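Tudor and KH domain-containing protein homolog (Drosophila melanogaster, PDB 5YGB) takes part in the piRNA pathway that silences transposons in the germline, its extended Tudor domain binding the N-terminus of Piwi. Local coordinates at residues V9-S14 with Y98-Y103; P15-V20 with A123-L128; K161-V166 with F195-N200; T168-P173 with T187-V192. The protein carries 1 engineered substitution. One frame throughout, in Å; residues are numbered along the deposited sequence. Where two conformers were deposited one is given.

Contact 1 of 4, residues V9-S14 with Y98-Y103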
loop_
_atom_site.group_PDB
_atom_site.type_symbol
_atom_site.label_atom_id
_atom_site.label_comp_id
_atom_site.label_asym_id
_atom_site.label_seq_id
_atom_site.Cartn_x
_atom_site.Cartn_y
_atom_site.Cartn_z
ATOM N N VAL A 9 2.401 9.273 -1.304
ATOM C CA VAL A 9 3.014 7.959 -1.110
ATOM C C VAL A 9 2.490 7.406 0.217
ATOM O O VAL A 9 2.708 7.998 1.277
ATOM C CB VAL A 9 4.539 8.043 -1.124
ATOM C CG1 VAL A 9 5.134 6.714 -0.703
ATOM C CG2 VAL A 9 5.010 8.435 -2.515
ATOM N N SER A 10 1.753 6.300 0.157
ATOM C CA SER A 10 1.032 5.791 1.326
ATOM C C SER A 10 1.768 4.658 2.036
ATOM O O SER A 10 1.517 4.412 3.213
ATOM C CB SER A 10 -0.378 5.318 0.932
ATOM O OG SER A 10 -0.347 4.459 -0.201
ATOM N N ALA A 11 2.653 3.962 1.332
ATOM C CA ALA A 11 3.445 2.900 1.937
ATOM C C ALA A 11 4.709 2.717 1.124
ATOM O O ALA A 11 4.702 2.924 -0.091
ATOM C CB ALA A 11 2.645 1.586 2.013
ATOM N N VAL A 12 5.785 2.316 1.791
ATOM C CA VAL A 12 7.074 2.085 1.150
ATOM C C VAL A 12 7.703 0.786 1.613
ATOM O O VAL A 12 7.835 0.547 2.814
ATOM C CB VAL A 12 8.064 3.223 1.456
ATOM C CG1 VAL A 12 9.478 2.854 0.997
ATOM C CG2 VAL A 12 7.612 4.545 0.831
ATOM N N ALA A 13 8.095 -0.049 0.656
ATOM C CA ALA A 13 9.042 -1.133 0.927
ATOM C C ALA A 13 10.455 -0.691 0.537
ATOM O O ALA A 13 11.408 -0.878 1.291
ATOM C CB ALA A 13 8.652 -2.385 0.184
ATOM N N SER A 14 10.583 -0.104 -0.650
ATOM C CA SER A 14 11.869 0.396 -1.127
ATOM C C SER A 14 11.614 1.411 -2.237
ATOM O O SER A 14 10.466 1.587 -2.636
ATOM C CB SER A 14 12.743 -0.763 -1.634
ATOM O OG SER A 14 12.451 -1.053 -2.990
ATOM N N TYR A 98 -4.008 1.296 0.839
ATOM C CA TYR A 98 -2.762 1.904 1.341
ATOM C C TYR A 98 -1.493 1.213 0.867
ATOM O O TYR A 98 -0.476 1.875 0.629
ATOM C CB TYR A 98 -2.788 1.936 2.873
ATOM C CG TYR A 98 -3.753 2.961 3.401
ATOM C CD1 TYR A 98 -5.122 2.690 3.495
ATOM C CD2 TYR A 98 -3.316 4.221 3.768
ATOM C CE1 TYR A 98 -6.007 3.645 3.952
ATOM C CE2 TYR A 98 -4.186 5.168 4.233
ATOM C CZ TYR A 98 -5.526 4.888 4.319
ATOM O OH TYR A 98 -6.381 5.859 4.783
ATOM N N GLY A 99 -1.523 -0.109 0.727
ATOM C CA GLY A 99 -0.368 -0.840 0.223
ATOM C C GLY A 99 0.343 -1.711 1.243
ATOM O O GLY A 99 1.116 -2.598 0.865
ATOM N N ASP A 100 0.084 -1.477 2.523
ATOM C CA ASP A 100 0.685 -2.282 3.582
ATOM C C ASP A 100 0.206 -3.730 3.560
ATOM O O ASP A 100 -0.913 -4.024 3.141
ATOM C CB ASP A 100 0.352 -1.691 4.952
ATOM C CG ASP A 100 0.713 -0.228 5.066
ATOM O OD1 ASP A 100 1.837 0.077 5.517
ATOM O OD2 ASP A 100 -0.132 0.616 4.709
ATOM N N SER A 101 1.054 -4.639 4.025
ATOM C CA SER A 101 0.632 -6.009 4.290
ATOM C C SER A 101 0.911 -6.346 5.744
ATOM O O SER A 101 1.943 -5.964 6.284
ATOM C CB SER A 101 1.339 -6.992 3.364
ATOM O OG SER A 101 0.801 -6.927 2.055
ATOM N N GLU A 102 -0.024 -7.047 6.382
ATOM C CA GLU A 102 0.113 -7.425 7.785
ATOM C C GLU A 102 -0.499 -8.794 8.018
ATOM O O GLU A 102 -1.517 -9.126 7.421
ATOM C CB GLU A 102 -0.579 -6.421 8.706
ATOM C CG GLU A 102 -0.181 -4.963 8.513
ATOM C CD GLU A 102 1.147 -4.613 9.160
ATOM O OE1 GLU A 102 1.727 -5.478 9.853
ATOM O OE2 GLU A 102 1.615 -3.471 8.961
ATOM N N TYR A 103 0.107 -9.576 8.901
ATOM C CA TYR A 103 -0.508 -10.812 9.386
ATOM C C TYR A 103 -1.385 -10.498 10.584
ATOM O O TYR A 103 -0.919 -9.899 11.553
ATOM C CB TYR A 103 0.555 -11.823 9.782
ATOM C CG TYR A 103 1.462 -12.241 8.666
ATOM C CD1 TYR A 103 1.102 -13.259 7.812
ATOM C CD2 TYR A 103 2.695 -11.626 8.481
ATOM C CE1 TYR A 103 1.942 -13.661 6.786
ATOM C CE2 TYR A 103 3.537 -12.012 7.464
ATOM C CZ TYR A 103 3.156 -13.032 6.620
ATOM O OH TYR A 103 3.998 -13.417 5.602
#

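Contact 2 of 4, residues P15-V20 with A123-L128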
loop_
_atom_site.group_PDB
_atom_site.type_symbol
_atom_site.label_atom_id
_atom_site.label_comp_id
_atom_site.label_asym_id
_atom_site.label_seq_id
_atom_site.Cartn_x
_atom_site.Cartn_y
_atom_site.Cartn_z
ATOM N N PRO A 15 12.672 2.082 -2.742
ATOM C CA PRO A 15 12.431 2.987 -3.879
ATOM C C PRO A 15 11.879 2.279 -5.112
ATOM O O PRO A 15 11.306 2.947 -5.972
ATOM C CB PRO A 15 13.824 3.568 -4.172
ATOM C CG PRO A 15 14.553 3.471 -2.862
ATOM C CD PRO A 15 14.065 2.182 -2.256
ATOM N N THR A 16 12.042 0.961 -5.207
ATOM C CA THR A 16 11.483 0.240 -6.346
ATOM C C THR A 16 10.277 -0.622 -5.963
ATOM O O THR A 16 9.826 -1.460 -6.742
ATOM C CB THR A 16 12.568 -0.609 -7.068
ATOM O OG1 THR A 16 13.330 -1.359 -6.115
ATOM C CG2 THR A 16 13.508 0.305 -7.836
ATOM N N LYS A 17 9.723 -0.366 -4.780
ATOM C CA LYS A 17 8.454 -0.970 -4.394
ATOM C C LYS A 17 7.749 -0.088 -3.369
ATOM O O LYS A 17 8.061 -0.121 -2.187
ATOM C CB LYS A 17 8.661 -2.382 -3.838
ATOM C CG LYS A 17 7.353 -3.105 -3.535
ATOM C CD LYS A 17 7.600 -4.528 -3.044
ATOM C CE LYS A 17 6.294 -5.290 -2.926
ATOM N NZ LYS A 17 6.510 -6.710 -2.523
ATOM N N PHE A 18 6.815 0.728 -3.843
ATOM C CA PHE A 18 6.049 1.588 -2.956
ATOM C C PHE A 18 4.658 1.777 -3.541
ATOM O O PHE A 18 4.378 1.333 -4.653
ATOM C CB PHE A 18 6.762 2.937 -2.723
ATOM C CG PHE A 18 6.977 3.759 -3.974
ATOM C CD1 PHE A 18 8.125 3.602 -4.743
ATOM C CD2 PHE A 18 6.034 4.693 -4.374
ATOM C CE1 PHE A 18 8.314 4.355 -5.884
ATOM C CE2 PHE A 18 6.234 5.458 -5.513
ATOM C CZ PHE A 18 7.380 5.284 -6.261
ATOM N N TRP A 19 3.778 2.442 -2.792
ATOM C CA TRP A 19 2.383 2.593 -3.190
ATOM C C TRP A 19 1.974 4.049 -3.159
ATOM O O TRP A 19 2.355 4.795 -2.251
ATOM C CB TRP A 19 1.469 1.761 -2.278
ATOM C CG TRP A 19 1.595 0.270 -2.470
ATOM C CD1 TRP A 19 0.768 -0.524 -3.206
ATOM C CD2 TRP A 19 2.603 -0.585 -1.916
ATOM N NE1 TRP A 19 1.206 -1.836 -3.152
ATOM C CE2 TRP A 19 2.323 -1.900 -2.360
ATOM C CE3 TRP A 19 3.711 -0.381 -1.082
ATOM C CZ2 TRP A 19 3.124 -2.994 -2.011
ATOM C CZ3 TRP A 19 4.505 -1.479 -0.729
ATOM C CH2 TRP A 19 4.197 -2.765 -1.197
ATOM N N VAL A 20 1.199 4.448 -4.157
ATOM C CA VAL A 20 0.670 5.811 -4.205
ATOM C C VAL A 20 -0.857 5.831 -4.258
ATOM O O VAL A 20 -1.506 4.878 -4.739
ATOM C CB VAL A 20 1.225 6.621 -5.407
ATOM C CG1 VAL A 20 2.738 6.634 -5.386
ATOM C CG2 VAL A 20 0.724 6.059 -6.715
ATOM N N ALA A 123 -4.713 2.194 -3.619
ATOM C CA ALA A 123 -3.256 2.120 -3.682
ATOM C C ALA A 123 -2.775 1.496 -4.973
ATOM O O ALA A 123 -3.274 0.440 -5.378
ATOM C CB ALA A 123 -2.696 1.335 -2.488
ATOM N N VAL A 124 -1.817 2.148 -5.624
ATOM C CA VAL A 124 -1.172 1.573 -6.802
ATOM C C VAL A 124 0.309 1.364 -6.540
ATOM O O VAL A 124 1.036 2.314 -6.194
ATOM C CB VAL A 124 -1.341 2.455 -8.037
ATOM C CG1 VAL A 124 -0.595 1.842 -9.217
ATOM C CG2 VAL A 124 -2.816 2.611 -8.384
ATOM N N GLU A 125 0.761 0.123 -6.689
ATOM C CA GLU A 125 2.166 -0.222 -6.526
ATOM C C GLU A 125 2.983 0.321 -7.698
ATOM O O GLU A 125 2.599 0.153 -8.855
ATOM C CB GLU A 125 2.352 -1.743 -6.410
ATOM C CG GLU A 125 3.713 -2.138 -5.890
ATOM C CD GLU A 125 3.984 -3.623 -5.987
ATOM O OE1 GLU A 125 3.011 -4.408 -6.057
ATOM O OE2 GLU A 125 5.172 -4.000 -5.997
ATOM N N CYS A 126 4.103 0.968 -7.384
ATOM C CA CYS A 126 4.973 1.611 -8.371
ATOM C C CYS A 126 6.417 1.329 -8.041
ATOM O O CYS A 126 6.745 0.880 -6.943
ATOM C CB CYS A 126 4.796 3.132 -8.380
ATOM S SG CYS A 126 3.158 3.769 -8.736
ATOM N N PHE A 127 7.289 1.637 -8.996
ATOM C CA PHE A 127 8.710 1.787 -8.708
ATOM C C PHE A 127 9.183 3.166 -9.163
ATOM O O PHE A 127 8.534 3.812 -9.990
ATOM C CB PHE A 127 9.533 0.650 -9.365
ATOM C CG PHE A 127 9.617 0.707 -10.880
ATOM C CD1 PHE A 127 8.600 0.182 -11.667
ATOM C CD2 PHE A 127 10.741 1.221 -11.508
ATOM C CE1 PHE A 127 8.686 0.200 -13.052
ATOM C CE2 PHE A 127 10.828 1.238 -12.894
ATOM C CZ PHE A 127 9.797 0.724 -13.660
ATOM N N LEU A 128 10.286 3.626 -8.588
ATOM C CA LEU A 128 10.865 4.901 -8.987
ATOM C C LEU A 128 11.687 4.674 -10.242
ATOM O O LEU A 128 12.635 3.900 -10.221
ATOM C CB LEU A 128 11.735 5.493 -7.873
ATOM C CG LEU A 128 12.185 6.946 -8.049
ATOM C CD1 LEU A 128 10.968 7.869 -7.990
ATOM C CD2 LEU A 128 13.213 7.310 -6.979
HETATM O O HOH W 1 7.770 -3.470 -6.897
HETATM O O HOH W 2 0.580 -4.411 -4.581
#

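Contact 3 of 4, residues K161-V166 with F195-N200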
loop_
_atom_site.group_PDB
_atom_site.type_symbol
_atom_site.label_atom_id
_atom_site.label_comp_id
_atom_site.label_asym_id
_atom_site.label_seq_id
_atom_site.Cartn_x
_atom_site.Cartn_y
_atom_site.Cartn_z
ATOM N N LYS A 161 1.854 16.007 -0.415
ATOM C CA LYS A 161 1.596 16.012 -1.844
ATOM C C LYS A 161 2.874 15.930 -2.667
ATOM O O LYS A 161 3.833 16.676 -2.440
ATOM C CB LYS A 161 0.812 17.254 -2.259
ATOM C CG LYS A 161 0.781 17.431 -3.769
ATOM C CD LYS A 161 -0.269 18.423 -4.215
ATOM C CE LYS A 161 0.044 19.798 -3.715
ATOM N NZ LYS A 161 -1.029 20.743 -4.138
ATOM N N LEU A 162 2.876 15.009 -3.625
ATOM C CA LEU A 162 3.920 14.896 -4.631
ATOM C C LEU A 162 3.271 14.945 -6.004
ATOM O O LEU A 162 2.079 14.663 -6.139
ATOM C CB LEU A 162 4.707 13.585 -4.481
ATOM C CG LEU A 162 5.418 13.365 -3.153
ATOM C CD1 LEU A 162 6.079 11.992 -3.158
ATOM C CD2 LEU A 162 6.454 14.444 -2.896
ATOM N N ILE A 163 4.053 15.292 -7.020
ATOM C CA ILE A 163 3.609 15.211 -8.408
ATOM C C ILE A 163 4.270 14.002 -9.046
ATOM O O ILE A 163 5.500 13.913 -9.088
ATOM C CB ILE A 163 3.969 16.471 -9.221
ATOM C CG1 ILE A 163 3.411 17.726 -8.553
ATOM C CG2 ILE A 163 3.463 16.337 -10.653
ATOM C CD1 ILE A 163 1.909 17.685 -8.317
ATOM N N ALA A 164 3.452 13.065 -9.520
ATOM C CA ALA A 164 3.941 11.839 -10.134
ATOM C C ALA A 164 3.653 11.826 -11.622
ATOM O O ALA A 164 2.655 12.390 -12.074
ATOM C CB ALA A 164 3.308 10.622 -9.476
ATOM N N ARG A 165 4.524 11.186 -12.387
ATOM C CA ARG A 165 4.247 10.956 -13.797
ATOM C C ARG A 165 4.717 9.557 -14.176
ATOM O O ARG A 165 5.844 9.163 -13.884
ATOM C CB ARG A 165 4.924 12.006 -14.671
ATOM C CG ARG A 165 4.618 11.826 -16.150
ATOM C CD ARG A 165 5.421 12.783 -17.024
ATOM N NE ARG A 165 4.964 14.165 -16.909
ATOM C CZ ARG A 165 5.432 15.167 -17.647
ATOM N NH1 ARG A 165 6.373 14.939 -18.554
ATOM N NH2 ARG A 165 4.959 16.395 -17.480
ATOM N N VAL A 166 3.842 8.796 -14.821
ATOM C CA VAL A 166 4.228 7.472 -15.290
ATOM C C VAL A 166 5.073 7.628 -16.547
ATOM O O VAL A 166 4.623 8.236 -17.522
ATOM C CB VAL A 166 2.999 6.597 -15.579
ATOM C CG1 VAL A 166 3.419 5.259 -16.175
ATOM C CG2 VAL A 166 2.189 6.383 -14.304
ATOM N N PHE A 195 8.160 14.308 -7.884
ATOM C CA PHE A 195 8.808 15.448 -7.277
ATOM C C PHE A 195 7.898 16.163 -6.314
ATOM O O PHE A 195 6.674 16.059 -6.367
ATOM C CB PHE A 195 9.353 16.400 -8.332
ATOM C CG PHE A 195 8.318 17.137 -9.097
ATOM C CD1 PHE A 195 7.850 18.365 -8.650
ATOM C CD2 PHE A 195 7.851 16.643 -10.308
ATOM C CE1 PHE A 195 6.905 19.061 -9.379
ATOM C CE2 PHE A 195 6.911 17.338 -11.041
ATOM C CZ PHE A 195 6.440 18.549 -10.580
ATOM N N ASP A 196 8.537 16.869 -5.397
ATOM C CA ASP A 196 7.863 17.576 -4.333
ATOM C C ASP A 196 7.715 19.037 -4.752
ATOM O O ASP A 196 8.703 19.751 -4.863
ATOM C CB ASP A 196 8.668 17.439 -3.038
ATOM C CG ASP A 196 7.986 18.059 -1.853
ATOM O OD1 ASP A 196 7.018 18.836 -2.033
ATOM O OD2 ASP A 196 8.433 17.781 -0.720
ATOM N N PRO A 197 6.479 19.493 -4.986
ATOM C CA PRO A 197 6.271 20.871 -5.460
ATOM C C PRO A 197 6.523 21.948 -4.413
ATOM O O PRO A 197 6.590 23.128 -4.761
ATOM C CB PRO A 197 4.804 20.869 -5.881
ATOM C CG PRO A 197 4.172 19.823 -5.024
ATOM C CD PRO A 197 5.216 18.740 -4.889
ATOM N N ALA A 198 6.644 21.538 -3.155
ATOM C CA ALA A 198 6.984 22.444 -2.075
ATOM C C ALA A 198 8.442 22.268 -1.655
ATOM O O ALA A 198 8.784 22.563 -0.516
ATOM C CB ALA A 198 6.045 22.220 -0.863
ATOM N N ASP A 199 9.315 21.863 -2.575
ATOM C CA ASP A 199 10.649 21.329 -2.220
ATOM C C ASP A 199 11.862 22.275 -2.114
ATOM O O ASP A 199 12.896 21.938 -1.542
ATOM C CB ASP A 199 11.039 20.285 -3.238
ATOM C CG ASP A 199 11.796 19.160 -2.644
ATOM O OD1 ASP A 199 12.181 19.315 -1.477
ATOM O OD2 ASP A 199 12.054 18.145 -3.329
ATOM N N ASN A 200 11.746 23.454 -2.698
ATOM C CA ASN A 200 12.912 24.324 -2.929
ATOM C C ASN A 200 13.959 23.778 -3.906
ATOM O O ASN A 200 15.079 24.294 -3.984
ATOM C CB ASN A 200 13.577 24.704 -1.589
ATOM C CG ASN A 200 12.608 25.373 -0.677
ATOM O OD1 ASN A 200 12.064 26.348 -1.146
ATOM N ND2 ASN A 200 12.256 24.793 0.571
HETATM O O HOH W 3 4.497 18.802 -1.053
#

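Contact 4 of 4, residues T168-P173 with T187-V192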
loop_
_atom_site.group_PDB
_atom_site.type_symbol
_atom_site.label_atom_id
_atom_site.label_comp_id
_atom_site.label_asym_id
_atom_site.label_seq_id
_atom_site.Cartn_x
_atom_site.Cartn_y
_atom_site.Cartn_z
ATOM N N THR A 168 7.335 4.829 -17.584
ATOM C CA THR A 168 7.724 3.505 -18.074
ATOM C C THR A 168 6.934 2.436 -17.322
ATOM O O THR A 168 6.225 2.744 -16.369
ATOM C CB THR A 168 9.248 3.258 -17.907
ATOM O OG1 THR A 168 9.641 2.075 -18.625
ATOM C CG2 THR A 168 9.610 3.109 -16.434
ATOM N N TYR A 169 7.062 1.190 -17.771
ATOM C CA TYR A 169 6.473 0.014 -17.123
ATOM C C TYR A 169 7.491 -1.110 -17.073
ATOM O O TYR A 169 8.336 -1.220 -17.967
ATOM C CB TYR A 169 5.232 -0.507 -17.868
ATOM C CG TYR A 169 4.020 0.379 -17.786
ATOM C CD1 TYR A 169 3.157 0.308 -16.700
ATOM C CD2 TYR A 169 3.737 1.283 -18.798
ATOM C CE1 TYR A 169 2.045 1.131 -16.620
ATOM C CE2 TYR A 169 2.637 2.105 -18.726
ATOM C CZ TYR A 169 1.795 2.025 -17.643
ATOM O OH TYR A 169 0.708 2.850 -17.589
ATOM N N LYS A 170 7.398 -1.956 -16.052
ATOM C CA LYS A 170 8.233 -3.147 -15.991
ATOM C C LYS A 170 7.365 -4.344 -15.663
ATOM O O LYS A 170 6.404 -4.247 -14.906
ATOM C CB LYS A 170 9.365 -2.995 -14.965
ATOM C CG LYS A 170 8.983 -3.303 -13.528
ATOM C CD LYS A 170 10.203 -3.647 -12.677
ATOM C CE LYS A 170 11.092 -2.435 -12.453
ATOM N NZ LYS A 170 12.146 -2.672 -11.415
ATOM N N GLU A 171 7.688 -5.472 -16.275
ATOM C CA GLU A 171 6.990 -6.708 -15.996
ATOM C C GLU A 171 7.253 -7.103 -14.558
ATOM O O GLU A 171 8.395 -7.075 -14.101
ATOM C CB GLU A 171 7.455 -7.807 -16.951
ATOM C CG GLU A 171 6.384 -8.805 -17.311
ATOM C CD GLU A 171 6.926 -9.958 -18.122
ATOM O OE1 GLU A 171 8.160 -10.154 -18.132
ATOM O OE2 GLU A 171 6.117 -10.655 -18.765
ATOM N N ARG A 172 6.197 -7.451 -13.835
ATOM C CA ARG A 172 6.360 -7.939 -12.479
ATOM C C ARG A 172 7.152 -9.237 -12.481
ATOM O O ARG A 172 6.878 -10.135 -13.275
ATOM C CB ARG A 172 5.005 -8.156 -11.808
ATOM C CG ARG A 172 4.492 -6.940 -11.072
ATOM C CD ARG A 172 3.314 -7.296 -10.180
ATOM N NE ARG A 172 2.880 -6.160 -9.370
ATOM C CZ ARG A 172 1.994 -5.251 -9.764
ATOM N NH1 ARG A 172 1.442 -5.332 -10.964
ATOM N NH2 ARG A 172 1.659 -4.257 -8.954
ATOM N N PRO A 173 8.146 -9.333 -11.592
ATOM C CA PRO A 173 8.912 -10.570 -11.435
ATOM C C PRO A 173 8.060 -11.660 -10.794
ATOM O O PRO A 173 6.941 -11.391 -10.349
ATOM C CB PRO A 173 10.062 -10.151 -10.516
ATOM C CG PRO A 173 9.501 -9.025 -9.726
ATOM C CD PRO A 173 8.599 -8.282 -10.665
ATOM N N THR A 187 2.243 -8.959 -14.974
ATOM C CA THR A 187 1.436 -7.743 -14.985
ATOM C C THR A 187 2.344 -6.510 -14.974
ATOM O O THR A 187 3.493 -6.589 -14.540
ATOM C CB THR A 187 0.472 -7.704 -13.783
ATOM O OG1 THR A 187 1.226 -7.773 -12.566
ATOM C CG2 THR A 187 -0.497 -8.873 -13.845
ATOM N N PRO A 188 1.836 -5.365 -15.463
ATOM C CA PRO A 188 2.709 -4.194 -15.592
ATOM C C PRO A 188 2.798 -3.347 -14.318
ATOM O O PRO A 188 1.784 -2.904 -13.778
ATOM C CB PRO A 188 2.055 -3.407 -16.737
ATOM C CG PRO A 188 0.623 -3.743 -16.633
ATOM C CD PRO A 188 0.523 -5.139 -16.084
ATOM N N LEU A 189 4.022 -3.142 -13.848
ATOM C CA LEU A 189 4.299 -2.257 -12.729
ATOM C C LEU A 189 4.678 -0.870 -13.260
ATOM O O LEU A 189 5.620 -0.757 -14.036
ATOM C CB LEU A 189 5.430 -2.839 -11.886
ATOM C CG LEU A 189 5.797 -2.230 -10.541
ATOM C CD1 LEU A 189 4.649 -2.395 -9.565
ATOM C CD2 LEU A 189 7.043 -2.914 -10.016
ATOM N N PRO A 190 3.925 0.181 -12.892
ATOM C CA PRO A 190 4.274 1.518 -13.400
ATOM C C PRO A 190 5.548 2.075 -12.780
ATOM O O PRO A 190 5.747 1.968 -11.567
ATOM C CB PRO A 190 3.084 2.395 -12.991
ATOM C CG PRO A 190 2.020 1.458 -12.528
ATOM C CD PRO A 190 2.698 0.205 -12.076
ATOM N N GLY A 191 6.404 2.652 -13.618
ATOM C CA GLY A 191 7.602 3.345 -13.181
ATOM C C GLY A 191 7.339 4.828 -13.259
ATOM O O GLY A 191 6.946 5.338 -14.313
ATOM N N VAL A 192 7.542 5.521 -12.147
ATOM C CA VAL A 192 7.170 6.924 -12.060
ATOM C C VAL A 192 8.344 7.838 -11.764
ATOM O O VAL A 192 9.345 7.429 -11.167
ATOM C CB VAL A 192 6.087 7.169 -10.967
ATOM C CG1 VAL A 192 4.794 6.461 -11.337
ATOM C CG2 VAL A 192 6.577 6.744 -9.569
#

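Contact 1 of 4, residues V9-S14 with Y98-Y103
Ser-10 and Ala-11 meet Tyr-98 and Gly-99 at the junction of an extended Tudor domain, where a strand of the OB-fold-like half touches the loop leading into strand 101-104 of the Tudor core. Evidence for a specific join is a single short hydrogen bond: Ser-10 OG donates to Tyr-98 O over 2.7 Å. The C=O...OG angle is 127°, with the donor tilted 22° from the carbonyl plane. OG reaches this oxygen because it sits between its own backbone N and carbonyl carbon (chi1 49°); Trp-19 O is a second, weak partner. Beside the bond, Ser-10 CB comes obliquely to the Tyr-98 ring, 4.2 Å from CD2, and that ring also meets Tyr-72. Ala-11 CB presses on the same carbonyl, 3.4 Å from Tyr-98 O, and lies near the Asp-100 carboxylate, 3.9 Å from OD1. Gly-99 has a positive phi, a conformation in which a CB would be jammed against Tyr-98 O and close to Ala-11 CB. The buried surface is a modest 172 Å², so this is a small but directional joint, consistent with the composite build of extended Tudor domains, in which a Tudor core is mounted on an OB-like (SN-like) barrel.

Contact 2 of 4, residues P15-V20 with A123-L128
Phe-18 and Val-20 pair with Cys-126 and Val-124 in an antiparallel ladder of the OB-fold-like half of the extended Tudor domain. Four backbone bonds form it, the shortest being Cys-126 N to Phe-18 O at 2.8 Å, and Leu-128 N adds a fifth to Pro-15 O. Trp-19 and Glu-125 form the non-hydrogen-bonded pair between them. CH-pi contacts mark both faces of the sheet. On one, Cys-126 CB lies 4.3 Å from the centroid of the Phe-18 ring, over its face, while Cys-126 SG touches Val-20 CG2. On the other, Glu-125 runs extended alongside Trp-19, its CG 4.0 Å from the centroid of the indole five-membered ring and its carboxylate turned 35° from the ring plane. Packing against Lys-17 is through methylenes: Lys-17 CG is 3.4 Å from Glu-125 OE2, although Lys-17 NZ stays 4.6 Å from that oxygen. A leucine in place of Trp-19 would probably leave the aliphatic part of Glu-125 without its aromatic bed and a water without its indole partner. That water, lying in the indole plane, accepts from Trp-19 NE1 at 3.0 Å and donates to Glu-125 OE1 at 2.8 Å.

Contact 3 of 4, residues K161-V166 with F195-N200
Ile-163 and Phe-195 form an antiparallel hydrogen-bonded pair where strand 188-195 of the OB-fold-like sheet ends against the beginning of strand 162-171, just before an Asx turn. Their side chains rise from the same face of the sheet and run alongside each other in the same direction. The phenyl ring turns its face to the isoleucine: Ile-163 CB stands 3.7 Å from the centroid of the Phe-195 ring, only 22° off the normal, which meets the geometry of a CH-pi contact. Phe-195 CG lies between its backbone N and carbonyl carbon (chi1 70°), which folds the ring over toward the neighbouring strand. Two backbone bonds join the pair, Ile-163 N to Phe-195 O being nearly linear at 174° and 2.8 Å long.

Leu-162 is turned differently. It crosses Asp-196 at a slant, its CD2 touching Asp-196 CB at 3.7 Å, and it also packs on Val-9 of strand 5-12. Pro-197 brings CD and CG to the strand, with CD 3.5 Å from Lys-161 O. The Asp-196 carboxylate serves its own loop: Ala-198 N donates to Asp-196 OD1 over 2.9 Å from above the carboxylate plane, the bond that defines the Asx turn. That oxygen is gripped a second time by a bridging water, which donates to Asp-196 OD1 at 2.7 Å and to Lys-161 O at 2.6 Å.

Contact 4 of 4, residues T168-P173 with T187-V192
The Arg-172 guanidinium has Leu-189 CD1 over one face, 3.6 Å from NH2, and Thr-187 OG1 at its edge, near the plane, at one end of an antiparallel strand pair in the OB-fold-like sheet. The edge contact is a hydrogen bond from Arg-172 NH1 to Thr-187 OG1 of 2.9 Å, the oxygen tilted 18° from the plane. NH2 forms a salt bridge with Glu-125 OE1, and Thr-187 OG1 is also bonded to Lys-184 O, so both groups have partners beyond the pair. The arginine side chain, extended from CG to NE, crosses that of Leu-189 at about a right angle. A methionine in place of Arg-172 would probably leave Glu-125 without its positive mate and Thr-187 OG1 without this donor.

The Tyr-169 ring meets Pro-188 and Pro-190 obliquely, its CD1 3.9 Å from Pro-188 CB. Both prolines occupy non-hydrogen-bonded positions, where this strand pair needs no N-H from them. Between them Leu-189 N bonds Lys-170 O at 2.8 Å. The Lys-170 chain follows that of Leu-189, with Lys-170 CG 3.9 Å from Leu-189 CB. Its ammonium end makes a cation-pi contact with Phe-127. Gly-191 faces Thr-168 closely enough that a CB there would clash with the threonine methyl; as built, Thr-168 CG2 rests 3.8 Å from Gly-191 CA.

Contacts 2, 3 and 4 belong to one OB-fold-like sheet, and contact 1 ties that sheet to the Tudor core. Contact 1 and contact 2, centres 9 Å apart, are joined because strands 5-12 and 17-22 are neighbours in the sheet: Ala-11 O lies 2.9 Å from Trp-19 N, a probable hydrogen bond. Contact 2 passes to contact 4, centres 10 Å apart, through the parallel neighbours 124-128 and 188-195, with Phe-127 O 2.9 Å from Val-192 N. Contact 4 is nested within the loop closed by contact 3; both use strand 162-171, and although their centres are about 20 Å apart they touch, Arg-165 O lying 3.5 Å from Val-192 CB. Contact 3 reaches back to contact 1, where Leu-162 CD1 packs 3.8 Å from Val-9 CG2.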